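Local coordinates for magnesium-protoporphyrin O-methyltransferase (Synechocystis sp., PDB 4QDJ), which transfers a methyl group from S-adenosylmethionine to magnesium-protoporphyrin IX, giving its 13-monomethyl ester on the pathway to chlorophyll, at residues A[76-81]-A[105-110]; A[158-163]-A[200-205]. All blocks are in the same frame, centred on the assembly; numbering follows the deposited sequence.

The chain starts with helices 8-16, 19-27 and 35-58 and then enters the sheet at strand 65-69. Contact 1 joins 76-81 to 105-110. It closes a loop that holds strand 86-91 and most of helix 94-108, and it ties together two helices. Contact 2 comes later. It joins strand 159-164 to helix 195-204 and closes a longer loop, in which residues 168-188 are not modelled. The two loops follow in series, neither nested nor crossed. The centres of the two contacts lie about 27 Å apart, on opposite sides of the chain's centre. Contact 1 joins its helices beside the strand 86-91 part of the sheet; contact 2 sets a helix on strand 159-164 of the same sheet.

Contact 1. Residues A[76-81]-A[105-110]; sequences LSIPLA and QEVLAY
Leu108 reaches from the end of helix 94-108 to Ile78 and Ala81 of helix 77-82. Its CB lies too far from 76-81 to touch. CG is the first atom to draw near, 4.4 Å from Ile78 CG2. The side chain then forks. CD2 stays on the Ile78 side, also 4.4 Å from Ile78 CG2. CD1 goes deeper and touches two methyls, 4.1 Å from Ala81 CB and 4.3 Å from Ile78 CG2. With CG anti to the carbonyl carbon (chi1 -57°), the fork is carried toward the shorter helix.

Val107 adds a second, more exposed finger. Its CG1 meets Ile78 CG2 at 3.8 Å, and the two side chains pass at a slant. Val107 CG1 sits between the backbone N and the carbonyl carbon of its own residue (chi1 76°). Ile78 meets both neighbours with one branch, CG2. Its CG1-CD1 arm makes no comparably close approach to 105-110. The contact is wholly apolar and small, burying 143 Å².

Pro114 lies against both Ala81 and Leu108 and so continues the apolar patch. Ala81 O also accepts a hydrogen bond from Asn112 ND2, in the loop beyond helix 94-108. After Leu108 the helix ends, and Ala109 takes a positive phi of 53°.

Each helix is the crossover of a beta-alpha-beta unit, one linking strands 65-69 and 86-91, the other 86-91 and 115-118. Such neighbouring crossover helices belong to the Rossmann-like fold of class I methyltransferases.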
# COMPACT_ATOMS: atom_id res chain seq x y z
N LEU A 76 -7.47 -0.69 1.44
CA LEU A 76 -7.63 0.35 0.43
C LEU A 76 -8.35 -0.19 -0.81
O LEU A 76 -9.19 0.50 -1.39
CB LEU A 76 -6.28 0.94 0.03
CG LEU A 76 -6.34 1.99 -1.09
CD1 LEU A 76 -7.05 3.25 -0.61
CD2 LEU A 76 -4.94 2.31 -1.59
N SER A 77 -8.01 -1.41 -1.21
CA SER A 77 -8.56 -2.00 -2.43
C SER A 77 -10.08 -2.05 -2.43
O SER A 77 -10.73 -1.73 -3.44
CB SER A 77 -8.02 -3.42 -2.63
OG SER A 77 -6.64 -3.40 -2.93
N ILE A 78 -10.66 -2.46 -1.31
CA ILE A 78 -12.10 -2.62 -1.22
C ILE A 78 -12.87 -1.29 -1.35
O ILE A 78 -13.76 -1.19 -2.19
CB ILE A 78 -12.51 -3.45 0.03
CG1 ILE A 78 -11.97 -4.87 -0.11
CG2 ILE A 78 -14.02 -3.45 0.21
CD1 ILE A 78 -12.07 -5.70 1.15
N PRO A 79 -12.52 -0.26 -0.55
CA PRO A 79 -13.25 0.99 -0.75
C PRO A 79 -13.04 1.64 -2.13
O PRO A 79 -13.95 2.32 -2.60
CB PRO A 79 -12.72 1.91 0.36
CG PRO A 79 -11.46 1.27 0.84
CD PRO A 79 -11.64 -0.20 0.64
N LEU A 80 -11.89 1.43 -2.76
CA LEU A 80 -11.70 1.94 -4.12
C LEU A 80 -12.62 1.21 -5.10
O LEU A 80 -13.21 1.84 -5.98
CB LEU A 80 -10.24 1.83 -4.56
CG LEU A 80 -9.27 2.79 -3.87
CD1 LEU A 80 -7.87 2.63 -4.45
CD2 LEU A 80 -9.75 4.23 -4.00
N ALA A 81 -12.75 -0.10 -4.93
CA ALA A 81 -13.64 -0.89 -5.78
C ALA A 81 -15.10 -0.50 -5.55
O ALA A 81 -15.89 -0.44 -6.49
CB ALA A 81 -13.44 -2.37 -5.53
N GLN A 105 -15.26 -10.63 -0.97
CA GLN A 105 -16.41 -11.45 -1.34
C GLN A 105 -17.59 -11.22 -0.40
O GLN A 105 -18.74 -11.20 -0.83
CB GLN A 105 -16.03 -12.93 -1.36
CG GLN A 105 -17.18 -13.87 -1.73
CD GLN A 105 -17.56 -13.78 -3.20
OE1 GLN A 105 -16.69 -13.68 -4.07
NE2 GLN A 105 -18.85 -13.80 -3.47
N GLU A 106 -17.29 -11.04 0.88
CA GLU A 106 -18.32 -10.86 1.89
C GLU A 106 -19.08 -9.54 1.73
O GLU A 106 -20.28 -9.48 1.96
CB GLU A 106 -17.72 -10.93 3.30
CG GLU A 106 -17.31 -12.33 3.73
CD GLU A 106 -16.68 -12.35 5.11
OE1 GLU A 106 -16.50 -11.26 5.70
OE2 GLU A 106 -16.35 -13.45 5.61
N VAL A 107 -18.37 -8.49 1.33
CA VAL A 107 -18.96 -7.17 1.29
C VAL A 107 -19.36 -6.72 -0.12
O VAL A 107 -20.26 -5.90 -0.29
CB VAL A 107 -18.04 -6.12 1.97
CG1 VAL A 107 -16.88 -5.75 1.06
CG2 VAL A 107 -18.83 -4.88 2.35
N LEU A 108 -18.70 -7.28 -1.14
CA LEU A 108 -18.95 -6.87 -2.51
C LEU A 108 -19.75 -7.89 -3.32
O LEU A 108 -20.29 -7.57 -4.37
CB LEU A 108 -17.63 -6.57 -3.23
CG LEU A 108 -16.76 -5.50 -2.57
CD1 LEU A 108 -15.59 -5.14 -3.45
CD2 LEU A 108 -17.60 -4.29 -2.26
N ALA A 109 -19.81 -9.12 -2.80
CA ALA A 109 -20.50 -10.22 -3.49
C ALA A 109 -20.00 -10.39 -4.92
O ALA A 109 -18.82 -10.64 -5.15
CB ALA A 109 -22.01 -10.02 -3.45
N TYR A 110 -20.90 -10.24 -5.89
CA TYR A 110 -20.54 -10.42 -7.29
C TYR A 110 -20.50 -9.10 -8.06
O TYR A 110 -20.53 -9.09 -9.29
CB TYR A 110 -21.49 -11.42 -7.95
CG TYR A 110 -21.47 -12.76 -7.27
CD1 TYR A 110 -20.42 -13.65 -7.49
CD2 TYR A 110 -22.47 -13.12 -6.39
CE1 TYR A 110 -20.39 -14.87 -6.86
CE2 TYR A 110 -22.45 -14.35 -5.75
CZ TYR A 110 -21.40 -15.22 -5.99
OH TYR A 110 -21.37 -16.44 -5.36

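Contact 2. Residues A[158-163]-A[200-205]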
# COMPACT_ATOMS: atom_id res chain seq x y z
N ARG A 158 0.44 7.46 -15.22
CA ARG A 158 0.19 8.84 -14.82
C ARG A 158 0.54 9.17 -13.37
O ARG A 158 1.12 10.22 -13.09
CB ARG A 158 -1.27 9.22 -15.09
CG ARG A 158 -1.56 10.70 -14.94
CD ARG A 158 -3.02 11.01 -15.24
NE ARG A 158 -3.92 10.33 -14.32
CZ ARG A 158 -4.33 10.85 -13.16
NH1 ARG A 158 -3.92 12.05 -12.79
NH2 ARG A 158 -5.14 10.16 -12.38
N ARG A 159 0.20 8.28 -12.45
CA ARG A 159 0.26 8.64 -11.03
C ARG A 159 0.77 7.53 -10.12
O ARG A 159 0.40 6.36 -10.27
CB ARG A 159 -1.12 9.12 -10.56
CG ARG A 159 -1.21 9.40 -9.08
CD ARG A 159 -2.52 10.09 -8.72
NE ARG A 159 -3.68 9.34 -9.18
CZ ARG A 159 -4.94 9.73 -8.99
NH1 ARG A 159 -5.20 10.86 -8.34
NH2 ARG A 159 -5.94 8.99 -9.45
N LEU A 160 1.62 7.91 -9.18
CA LEU A 160 2.12 7.00 -8.15
C LEU A 160 1.88 7.63 -6.78
O LEU A 160 2.30 8.75 -6.52
CB LEU A 160 3.61 6.74 -8.36
CG LEU A 160 4.34 5.84 -7.35
CD1 LEU A 160 3.66 4.49 -7.23
CD2 LEU A 160 5.80 5.68 -7.74
N ILE A 161 1.19 6.90 -5.91
CA ILE A 161 0.94 7.38 -4.55
C ILE A 161 1.67 6.47 -3.56
O ILE A 161 1.53 5.26 -3.62
CB ILE A 161 -0.56 7.41 -4.23
CG1 ILE A 161 -1.26 8.45 -5.11
CG2 ILE A 161 -0.80 7.71 -2.76
CD1 ILE A 161 -2.77 8.35 -5.08
N LEU A 162 2.45 7.08 -2.67
CA LEU A 162 3.24 6.33 -1.70
C LEU A 162 3.02 6.87 -0.30
O LEU A 162 2.75 8.05 -0.12
CB LEU A 162 4.74 6.45 -2.01
CG LEU A 162 5.27 6.09 -3.40
CD1 LEU A 162 6.75 6.45 -3.48
CD2 LEU A 162 5.05 4.62 -3.69
N SER A 163 3.16 6.00 0.70
CA SER A 163 3.27 6.47 2.07
C SER A 163 4.47 5.81 2.76
O SER A 163 4.85 4.69 2.43
CB SER A 163 1.98 6.24 2.86
OG SER A 163 1.77 4.87 3.13
N LYS A 200 13.55 12.62 -4.36
CA LYS A 200 14.63 12.50 -5.33
C LYS A 200 14.42 11.29 -6.23
O LYS A 200 14.56 11.38 -7.45
CB LYS A 200 15.98 12.42 -4.61
CG LYS A 200 17.19 12.30 -5.54
CD LYS A 200 17.25 13.48 -6.50
CE LYS A 200 18.61 13.55 -7.19
NZ LYS A 200 18.94 12.31 -7.94
N ILE A 201 14.07 10.16 -5.62
CA ILE A 201 13.81 8.93 -6.36
C ILE A 201 12.64 9.11 -7.32
O ILE A 201 12.68 8.68 -8.47
CB ILE A 201 13.54 7.75 -5.41
CG1 ILE A 201 14.76 7.50 -4.52
CG2 ILE A 201 13.19 6.49 -6.19
CD1 ILE A 201 14.45 6.70 -3.28
N LEU A 202 11.58 9.77 -6.84
CA LEU A 202 10.42 10.04 -7.68
C LEU A 202 10.80 10.96 -8.85
O LEU A 202 10.38 10.73 -9.98
CB LEU A 202 9.29 10.65 -6.85
CG LEU A 202 8.58 9.66 -5.92
CD1 LEU A 202 7.67 10.39 -4.93
CD2 LEU A 202 7.78 8.64 -6.72
N GLY A 203 11.59 11.98 -8.56
CA GLY A 203 12.06 12.90 -9.58
C GLY A 203 12.92 12.21 -10.62
O GLY A 203 12.81 12.49 -11.82
N ASP A 204 13.78 11.29 -10.17
CA ASP A 204 14.64 10.54 -11.07
C ASP A 204 13.83 9.67 -12.03
O ASP A 204 14.27 9.37 -13.14
CB ASP A 204 15.61 9.65 -10.28
CG ASP A 204 16.70 10.45 -9.59
OD1 ASP A 204 16.93 11.62 -9.96
OD2 ASP A 204 17.34 9.90 -8.67
N ASN A 205 12.63 9.29 -11.60
CA ASN A 205 11.76 8.45 -12.42
C ASN A 205 10.74 9.25 -13.24
O ASN A 205 9.86 8.68 -13.88
CB ASN A 205 11.04 7.41 -11.56
CG ASN A 205 11.96 6.27 -11.16
OD1 ASN A 205 12.19 5.34 -11.93
ND2 ASN A 205 12.50 6.34 -9.95
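Asn205 ND2, just past the Leu202 that packs on Leu160 and Leu162, is gripped by two oxygens. It donates to Ile201 O at 2.8 Å, with an N-H...O angle of 154°, and also bonds to Ser150 OG of helix 142-155. The donor lies above the carbonyl plane of Ile201, 36° out of it. The side chain thus folds back on its own helix end and ties it to helix 142-155, a neighbour in space. On the exposed side, Lys200 NZ forms a salt bridge with Asp204, 2.9 Å from OD1, and bonds OD2 as well.

The contact with the strand is made chiefly by one methyl. Leu202 CD2 stands 3.7 Å from Leu160 CD2, the two side chains slanting across each other. Leu162 CD1 meets the same methyl tip to tip at 4.0 Å. With CG anti to the backbone N (chi1 178°), Leu160 extends its CD2 toward the helix. Ile149 and Ala227 also touch Leu202.

Alternate strand residues thus face helix 195-204. This helix leads into strand 207-216, an edge strand of the 3-2-1-4-5-7-6 sheet that marks class I SAM-dependent methyltransferases.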